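Local coordinates for protein putative sugar kinase PH1459 (Pyrococcus horikoshii, PDB 3EWM) that probably phosphorylates a sugar, perhaps fructose, at the expense of ATP as a member of the PfkB carbohydrate kinase family, at residues A125-F130 / V255-L260; K146-I151 / S155-D160; L211-L216 / A251-G256. One frame throughout, in Å; residues are numbered along the deposited sequence.

Contact 1 (A125-F130 / V255-L260)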
loop_
_atom_site.group_PDB
_atom_site.type_symbol
_atom_site.label_atom_id
_atom_site.label_comp_id
_atom_site.label_asym_id
_atom_site.label_seq_id
_atom_site.Cartn_x
_atom_site.Cartn_y
_atom_site.Cartn_z
ATOM N N ALA A 125 2.455 28.018 15.589
ATOM C CA ALA A 125 3.592 27.201 16.013
ATOM C C ALA A 125 4.801 28.051 16.362
ATOM O O ALA A 125 5.148 28.982 15.633
ATOM C CB ALA A 125 3.957 26.212 14.920
ATOM N N LYS A 126 5.443 27.726 17.475
ATOM C CA LYS A 126 6.747 28.307 17.807
ATOM C C LYS A 126 7.875 27.556 17.109
ATOM O O LYS A 126 8.911 28.136 16.769
ATOM C CB LYS A 126 6.961 28.291 19.318
ATOM C CG LYS A 126 5.935 29.110 20.102
ATOM C CD LYS A 126 6.017 30.586 19.776
ATOM C CE LYS A 126 5.107 31.374 20.718
ATOM N NZ LYS A 126 5.071 32.816 20.363
ATOM N N ILE A 127 7.674 26.246 16.944
ATOM C CA ILE A 127 8.576 25.411 16.165
ATOM C C ILE A 127 7.756 24.654 15.128
ATOM O O ILE A 127 6.689 24.117 15.438
ATOM C CB ILE A 127 9.354 24.410 17.023
ATOM C CG1 ILE A 127 10.069 25.123 18.177
ATOM C CG2 ILE A 127 10.342 23.573 16.143
ATOM C CD1 ILE A 127 10.875 24.198 19.053
ATOM N N VAL A 128 8.258 24.641 13.901
ATOM C CA VAL A 128 7.682 23.815 12.833
ATOM C C VAL A 128 8.702 22.769 12.388
ATOM O O VAL A 128 9.838 23.078 12.035
ATOM C CB VAL A 128 7.189 24.653 11.635
ATOM C CG1 VAL A 128 6.703 23.759 10.492
ATOM C CG2 VAL A 128 6.076 25.583 12.074
ATOM N N ASN A 129 8.272 21.525 12.419
ATOM C CA ASN A 129 9.154 20.408 12.158
ATOM C C ASN A 129 8.797 19.758 10.818
ATOM O O ASN A 129 7.634 19.461 10.551
ATOM C CB ASN A 129 8.975 19.393 13.289
ATOM C CG ASN A 129 9.617 18.088 12.991
ATOM O OD1 ASN A 129 10.805 18.030 12.678
ATOM N ND2 ASN A 129 8.838 17.022 13.068
ATOM N N PHE A 130 9.803 19.553 9.976
ATOM C CA PHE A 130 9.617 18.781 8.749
ATOM C C PHE A 130 10.828 17.898 8.461
ATOM O O PHE A 130 11.887 18.026 9.099
ATOM C CB PHE A 130 9.199 19.695 7.568
ATOM C CG PHE A 130 10.322 20.501 6.967
ATOM C CD1 PHE A 130 10.678 20.312 5.630
ATOM C CD2 PHE A 130 10.998 21.464 7.708
ATOM C CE1 PHE A 130 11.700 21.076 5.054
ATOM C CE2 PHE A 130 12.027 22.217 7.145
ATOM C CZ PHE A 130 12.377 22.019 5.822
ATOM N N VAL A 255 11.205 19.910 22.064
ATOM C CA VAL A 255 10.627 20.283 23.362
ATOM C C VAL A 255 11.668 20.992 24.248
ATOM O O VAL A 255 11.360 22.022 24.838
ATOM C CB VAL A 255 9.958 19.081 24.063
ATOM C CG1 VAL A 255 9.590 19.428 25.485
ATOM C CG2 VAL A 255 8.684 18.665 23.289
ATOM N N GLY A 256 12.892 20.460 24.303
ATOM C CA GLY A 256 14.007 21.100 25.013
ATOM C C GLY A 256 14.268 22.532 24.587
ATOM O O GLY A 256 14.340 23.452 25.419
ATOM N N ILE A 257 14.401 22.728 23.285
ATOM C CA ILE A 257 14.602 24.052 22.722
ATOM C C ILE A 257 13.434 24.982 23.090
ATOM O O ILE A 257 13.635 26.148 23.460
ATOM C CB ILE A 257 14.784 23.953 21.193
ATOM C CG1 ILE A 257 16.145 23.331 20.874
ATOM C CG2 ILE A 257 14.635 25.333 20.526
ATOM C CD1 ILE A 257 16.260 22.746 19.475
ATOM N N LEU A 258 12.213 24.459 22.997
ATOM C CA LEU A 258 11.038 25.242 23.364
ATOM C C LEU A 258 11.047 25.638 24.853
ATOM O O LEU A 258 10.728 26.767 25.198
ATOM C CB LEU A 258 9.768 24.455 23.037
ATOM C CG LEU A 258 8.444 25.164 23.346
ATOM C CD1 LEU A 258 8.123 26.206 22.253
ATOM C CD2 LEU A 258 7.337 24.135 23.460
ATOM N N LYS A 259 11.411 24.700 25.722
ATOM C CA LYS A 259 11.271 24.897 27.164
ATOM C C LYS A 259 12.445 25.632 27.834
ATOM O O LYS A 259 12.241 26.361 28.806
ATOM C CB LYS A 259 11.042 23.561 27.868
ATOM C CG LYS A 259 9.736 22.897 27.519
ATOM C CD LYS A 259 8.554 23.616 28.129
ATOM C CE LYS A 259 7.396 22.660 28.237
ATOM N NZ LYS A 259 7.925 21.292 28.551
ATOM N N LEU A 260 13.661 25.433 27.333
ATOM C CA LEU A 260 14.837 26.020 27.976
ATOM C C LEU A 260 14.915 27.518 27.687
ATOM O O LEU A 260 14.412 27.975 26.660
ATOM C CB LEU A 260 16.124 25.297 27.553
ATOM C CG LEU A 260 16.238 23.835 28.010
ATOM C CD1 LEU A 260 17.374 23.112 27.298
ATOM C CD2 LEU A 260 16.353 23.727 29.548
#
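I127 lays its CD1 methyl against the flank of helix 245-259, where it overlaps the first part of L258. The methyl lies 4.1 Å from L258 CB and 4.2 Å from L258 N, so it meets the root of the leucine, next to the helix backbone, and not its branched end. From the preceding residue I257 CG2 also reaches I127 CD1, at 4.2 Å, so a single methyl is approached by two consecutive helix residues. The reach comes from torsions: CG1 is anti to the carbonyl carbon (chi1 -53°) and the chain is then fully extended (chi2 -179°), which carries CD1 well out from the strand. The two long side chains, I127 and L258, run at an oblique angle to each other. In the Rossmann-like sheet of the ribokinase fold this places helix 245-259 over one face of strand 127-131, with I127 pointing to it; the next residue, V128, packs instead on I148 and I151 of helix 140-151. At the more open margin K126 takes part through its aliphatic base alone: K126 CB lies 3.8 Å from L258 CD1, and the chain, bent at chi2, leads the ammonium group away. L258 also touches V48, and I257 touches L263, in neighbouring loops.

Contact 2 (K146-I151 / S155-D160)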
loop_
_atom_site.group_PDB
_atom_site.type_symbol
_atom_site.label_atom_id
_atom_site.label_comp_id
_atom_site.label_asym_id
_atom_site.label_seq_id
_atom_site.Cartn_x
_atom_site.Cartn_y
_atom_site.Cartn_z
ATOM N N LYS A 146 6.986 25.918 0.420
ATOM C CA LYS A 146 6.274 27.181 0.605
ATOM C C LYS A 146 5.866 27.441 2.049
ATOM O O LYS A 146 6.036 28.538 2.539
ATOM C CB LYS A 146 5.085 27.266 -0.348
ATOM C CG LYS A 146 5.571 27.473 -1.773
ATOM C CD LYS A 146 4.446 27.710 -2.753
ATOM C CE LYS A 146 5.051 28.123 -4.087
ATOM N NZ LYS A 146 5.808 26.999 -4.711
ATOM N N VAL A 147 5.358 26.430 2.738
ATOM C CA VAL A 147 4.986 26.599 4.146
ATOM C C VAL A 147 6.186 27.067 4.973
ATOM O O VAL A 147 6.120 28.067 5.707
ATOM C CB VAL A 147 4.363 25.306 4.723
ATOM C CG1 VAL A 147 4.121 25.437 6.216
ATOM C CG2 VAL A 147 3.058 24.966 4.002
ATOM N N ILE A 148 7.292 26.351 4.816
ATOM C CA ILE A 148 8.531 26.649 5.517
ATOM C C ILE A 148 9.050 28.053 5.181
ATOM O O ILE A 148 9.370 28.813 6.075
ATOM C CB ILE A 148 9.602 25.570 5.210
ATOM C CG1 ILE A 148 9.066 24.164 5.546
ATOM C CG2 ILE A 148 10.922 25.869 5.937
ATOM C CD1 ILE A 148 8.466 23.995 6.969
ATOM N N LYS A 149 9.108 28.392 3.896
ATOM C CA LYS A 149 9.499 29.745 3.495
ATOM C C LYS A 149 8.583 30.812 4.092
ATOM O O LYS A 149 9.055 31.856 4.534
ATOM C CB LYS A 149 9.571 29.857 1.971
ATOM C CG LYS A 149 10.655 28.961 1.380
ATOM C CD LYS A 149 10.770 29.062 -0.121
ATOM C CE LYS A 149 11.919 28.148 -0.626
ATOM N NZ LYS A 149 11.873 27.815 -2.060
ATOM N N LYS A 150 7.282 30.543 4.125
ATOM C CA LYS A 150 6.306 31.494 4.674
ATOM C C LYS A 150 6.566 31.792 6.151
ATOM O O LYS A 150 6.465 32.950 6.584
ATOM C CB LYS A 150 4.880 30.948 4.531
ATOM C CG LYS A 150 3.809 31.974 4.838
ATOM C CD LYS A 150 2.720 31.381 5.690
ATOM C CE LYS A 150 2.865 31.701 7.158
ATOM N NZ LYS A 150 2.356 33.077 7.447
ATOM N N ILE A 151 6.885 30.753 6.923
ATOM C CA ILE A 151 7.075 30.904 8.373
ATOM C C ILE A 151 8.498 31.212 8.825
ATOM O O ILE A 151 8.710 31.520 9.998
ATOM C CB ILE A 151 6.641 29.665 9.172
ATOM C CG1 ILE A 151 7.453 28.448 8.745
ATOM C CG2 ILE A 151 5.146 29.444 9.092
ATOM C CD1 ILE A 151 7.667 27.478 9.863
ATOM N N SER A 155 8.590 31.374 13.174
ATOM C CA SER A 155 8.694 30.167 14.001
ATOM C C SER A 155 10.056 29.583 13.716
ATOM O O SER A 155 10.560 29.734 12.607
ATOM C CB SER A 155 7.670 29.103 13.599
ATOM O OG SER A 155 6.369 29.622 13.418
ATOM N N LEU A 156 10.634 28.903 14.698
ATOM C CA LEU A 156 11.813 28.083 14.473
ATOM C C LEU A 156 11.471 26.900 13.557
ATOM O O LEU A 156 10.405 26.289 13.671
ATOM C CB LEU A 156 12.376 27.574 15.801
ATOM C CG LEU A 156 12.870 28.657 16.746
ATOM C CD1 LEU A 156 13.335 28.068 18.061
ATOM C CD2 LEU A 156 13.990 29.466 16.073
ATOM N N ILE A 157 12.387 26.602 12.650
ATOM C CA ILE A 157 12.210 25.542 11.690
ATOM C C ILE A 157 13.175 24.420 12.021
ATOM O O ILE A 157 14.363 24.647 12.211
ATOM C CB ILE A 157 12.452 26.062 10.246
ATOM C CG1 ILE A 157 11.411 27.123 9.887
ATOM C CG2 ILE A 157 12.451 24.916 9.244
ATOM C CD1 ILE A 157 11.866 28.037 8.788
ATOM N N ALA A 158 12.652 23.208 12.095
ATOM C CA ALA A 158 13.479 22.037 12.367
ATOM C C ALA A 158 13.326 21.032 11.239
ATOM O O ALA A 158 12.211 20.780 10.759
ATOM C CB ALA A 158 13.096 21.416 13.719
ATOM N N PHE A 159 14.454 20.465 10.810
ATOM C CA PHE A 159 14.481 19.591 9.657
ATOM C C PHE A 159 15.292 18.345 9.988
ATOM O O PHE A 159 16.447 18.444 10.365
ATOM C CB PHE A 159 15.067 20.338 8.451
ATOM C CG PHE A 159 15.093 19.522 7.171
ATOM C CD1 PHE A 159 13.914 19.176 6.525
ATOM C CD2 PHE A 159 16.296 19.099 6.626
ATOM C CE1 PHE A 159 13.928 18.450 5.337
ATOM C CE2 PHE A 159 16.332 18.361 5.444
ATOM C CZ PHE A 159 15.133 18.037 4.787
ATOM N N ASP A 160 14.626 17.201 9.933
ATOM C CA ASP A 160 15.257 15.905 10.022
ATOM C C ASP A 160 15.595 15.527 8.586
ATOM O O ASP A 160 14.715 15.388 7.743
ATOM C CB ASP A 160 14.266 14.932 10.660
ATOM C CG ASP A 160 14.804 13.527 10.798
ATOM O OD1 ASP A 160 15.998 13.275 10.514
ATOM O OD2 ASP A 160 13.989 12.663 11.179
#
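I151 and S155 meet where helix 140-151 ends and the chain turns into strand 156-160, the closing strand of the beta-alpha-beta unit formed by strand 127-131, helix 140-151 and strand 156-160. The polar part of the contact is one backbone hydrogen bond. S155 N donates to I151 O at 3.2 Å with an N-H...O angle of 157°, and the C=O...N angle of 159° puts the donor nearly in line with the carbonyl bond, tilted a little from the carbonyl plane. The carbonyl of the last helical residue thus finds its donor just beyond the turn. The serine hydroxyl does not take part in this bond: S155 OG is hydrogen-bonded to A125 O, just ahead of the neighbouring strand 127-131.

The apolar part is built round I157, which faces the helix and is met by two isoleucines one turn apart. I148 offers its CG2 branch, which lies 3.7 Å from I157 CD1 and 3.8 Å from I157 CG2, so one methyl rests against both branches of I157. I151 uses the other branch: its CD1 comes to 3.8 Å from I157 CG1 and to 4.1 Å from S155 CB. Its CG1 stands between the backbone N and the carbonyl carbon (chi1 60°), a less usual choice in a helix, and this swings CD1 across toward the strand. Both isoleucines of the helix run obliquely to I157, and both also touch V128 of strand 127-131, so the helix bridges two adjacent parallel strands. On the helix side, I157 CD1 also approaches the backbone, coming within 3.8 Å of I148 O.

Contact 3 (L211-L216 / A251-G256)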
loop_
_atom_site.group_PDB
_atom_site.type_symbol
_atom_site.label_atom_id
_atom_site.label_comp_id
_atom_site.label_asym_id
_atom_site.label_seq_id
_atom_site.Cartn_x
_atom_site.Cartn_y
_atom_site.Cartn_z
ATOM N N LEU A 211 21.207 25.379 15.461
ATOM C CA LEU A 211 21.628 24.139 16.107
ATOM C C LEU A 211 21.639 22.956 15.161
ATOM O O LEU A 211 20.743 22.777 14.335
ATOM C CB LEU A 211 20.714 23.824 17.301
ATOM C CG LEU A 211 21.009 22.535 18.064
ATOM C CD1 LEU A 211 22.221 22.746 18.949
ATOM C CD2 LEU A 211 19.804 22.091 18.875
ATOM N N THR A 212 22.659 22.127 15.299
ATOM C CA THR A 212 22.735 20.914 14.516
ATOM C C THR A 212 22.864 19.747 15.475
ATOM O O THR A 212 23.688 19.783 16.394
ATOM C CB THR A 212 23.946 20.953 13.566
ATOM O OG1 THR A 212 23.907 22.172 12.827
ATOM C CG2 THR A 212 23.913 19.799 12.607
ATOM N N ALA A 213 22.044 18.723 15.259
ATOM C CA ALA A 213 22.122 17.504 16.035
ATOM C C ALA A 213 22.574 16.428 15.085
ATOM O O ALA A 213 21.896 16.142 14.097
ATOM C CB ALA A 213 20.777 17.156 16.652
ATOM N N ILE A 214 23.750 15.866 15.354
ATOM C CA ILE A 214 24.268 14.809 14.510
ATOM C C ILE A 214 24.174 13.522 15.297
ATOM O O ILE A 214 24.787 13.395 16.357
ATOM C CB ILE A 214 25.743 15.057 14.031
ATOM C CG1 ILE A 214 25.866 16.336 13.183
ATOM C CG2 ILE A 214 26.251 13.870 13.221
ATOM C CD1 ILE A 214 24.841 16.492 12.055
ATOM N N THR A 215 23.401 12.578 14.774
ATOM C CA THR A 215 23.234 11.294 15.424
ATOM C C THR A 215 24.368 10.337 15.033
ATOM O O THR A 215 24.825 10.299 13.882
ATOM C CB THR A 215 21.847 10.684 15.123
ATOM O OG1 THR A 215 21.692 10.506 13.706
ATOM C CG2 THR A 215 20.727 11.609 15.645
ATOM N N LEU A 216 24.829 9.573 16.014
ATOM C CA LEU A 216 25.895 8.612 15.767
ATOM C C LEU A 216 25.398 7.183 16.036
ATOM O O LEU A 216 26.162 6.304 16.431
ATOM C CB LEU A 216 27.153 9.003 16.570
ATOM C CG LEU A 216 27.532 10.501 16.642
ATOM C CD1 LEU A 216 28.536 10.800 17.752
ATOM C CD2 LEU A 216 28.035 11.098 15.306
ATOM N N ALA A 251 11.831 14.748 19.062
ATOM C CA ALA A 251 10.809 15.322 19.931
ATOM C C ALA A 251 11.436 15.992 21.159
ATOM O O ALA A 251 11.142 17.143 21.457
ATOM C CB ALA A 251 9.805 14.261 20.349
ATOM N N ALA A 252 12.339 15.269 21.822
ATOM C CA ALA A 252 13.061 15.801 22.980
ATOM C C ALA A 252 13.836 17.063 22.651
ATOM O O ALA A 252 13.899 17.985 23.458
ATOM C CB ALA A 252 14.013 14.756 23.530
ATOM N N LEU A 253 14.469 17.090 21.481
ATOM C CA LEU A 253 15.288 18.227 21.117
ATOM C C LEU A 253 14.421 19.466 20.967
ATOM O O LEU A 253 14.763 20.545 21.461
ATOM C CB LEU A 253 16.046 17.958 19.821
ATOM C CG LEU A 253 17.199 18.929 19.593
ATOM C CD1 LEU A 253 18.346 18.594 20.549
ATOM C CD2 LEU A 253 17.670 18.856 18.149
ATOM N N LEU A 254 13.305 19.281 20.271
ATOM C CA LEU A 254 12.367 20.349 19.986
ATOM C C LEU A 254 11.682 20.839 21.247
ATOM O O LEU A 254 11.596 22.039 21.476
ATOM C CB LEU A 254 11.345 19.882 18.952
ATOM C CG LEU A 254 11.969 19.516 17.593
ATOM C CD1 LEU A 254 10.894 19.385 16.534
ATOM C CD2 LEU A 254 13.019 20.570 17.174
ATOM N N VAL A 255 11.205 19.910 22.064
ATOM C CA VAL A 255 10.627 20.283 23.362
ATOM C C VAL A 255 11.668 20.992 24.248
ATOM O O VAL A 255 11.360 22.022 24.838
ATOM C CB VAL A 255 9.958 19.081 24.063
ATOM C CG1 VAL A 255 9.590 19.428 25.485
ATOM C CG2 VAL A 255 8.684 18.665 23.289
ATOM N N GLY A 256 12.892 20.460 24.303
ATOM C CA GLY A 256 14.007 21.100 25.013
ATOM C C GLY A 256 14.268 22.532 24.587
ATOM O O GLY A 256 14.340 23.452 25.419
#
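L211, at the start of strand 211-215, points at helix 245-259 and meets L253 tip to tip. Its CG is anti to the backbone N (chi1 179°), which directs the branched end at the helix; CD2 then rests 3.9 Å from L253 CD2 and 4.1 Å from L253 CD1, so the one methyl sits against both of the partner's. L211 also touches I257, one turn further along the helix. A213, two residues on from L211, faces the helix again: A213 CB lies 3.8 Å from L253 CD2, the methyl already touched by L211. With so small a side chain the backbones are still spaced well apart, 8.5 Å between A213 CA and L253 CA, and the leucine spans that distance, its own CG also anti to the backbone N (chi1 -164°). T212 and I214 alternate with these two and turn to the far side of the sheet, where I214 packs on helix 193-200. T215, seen to bind ATP, follows at the end of the strand beside K190, another ATP-binding residue. The arrangement is plain apolar packing of helix on sheet in a ribokinase-type fold: L253 also reaches I188 and L223 on the two strands flanking 211-215, while L268 of helix 265-279 packs on both L211 and L253.

How the contacts relate
The first of the contact segments lies on strand 127-131, more than a hundred residues into the chain, and contact 1 ties it to helix 245-259, 125 residues on. Contact 2 falls within that long loop and closes just after helix 140-151, spanning three residues. Contact 3 opens inside the same 130-255 interval, in series after contact 2, and ends on the helix used by contact 1; V255 and G256 belong to both, so contacts 1 and 3 overlap there. All three attach helices to one central sheet. Contacts 1 and 2 join at adjacent strands, through V128 N and L156 O, 2.7 Å apart; contacts 2 and 3 touch through A158 CB and L254 CD2, 3.6 Å apart.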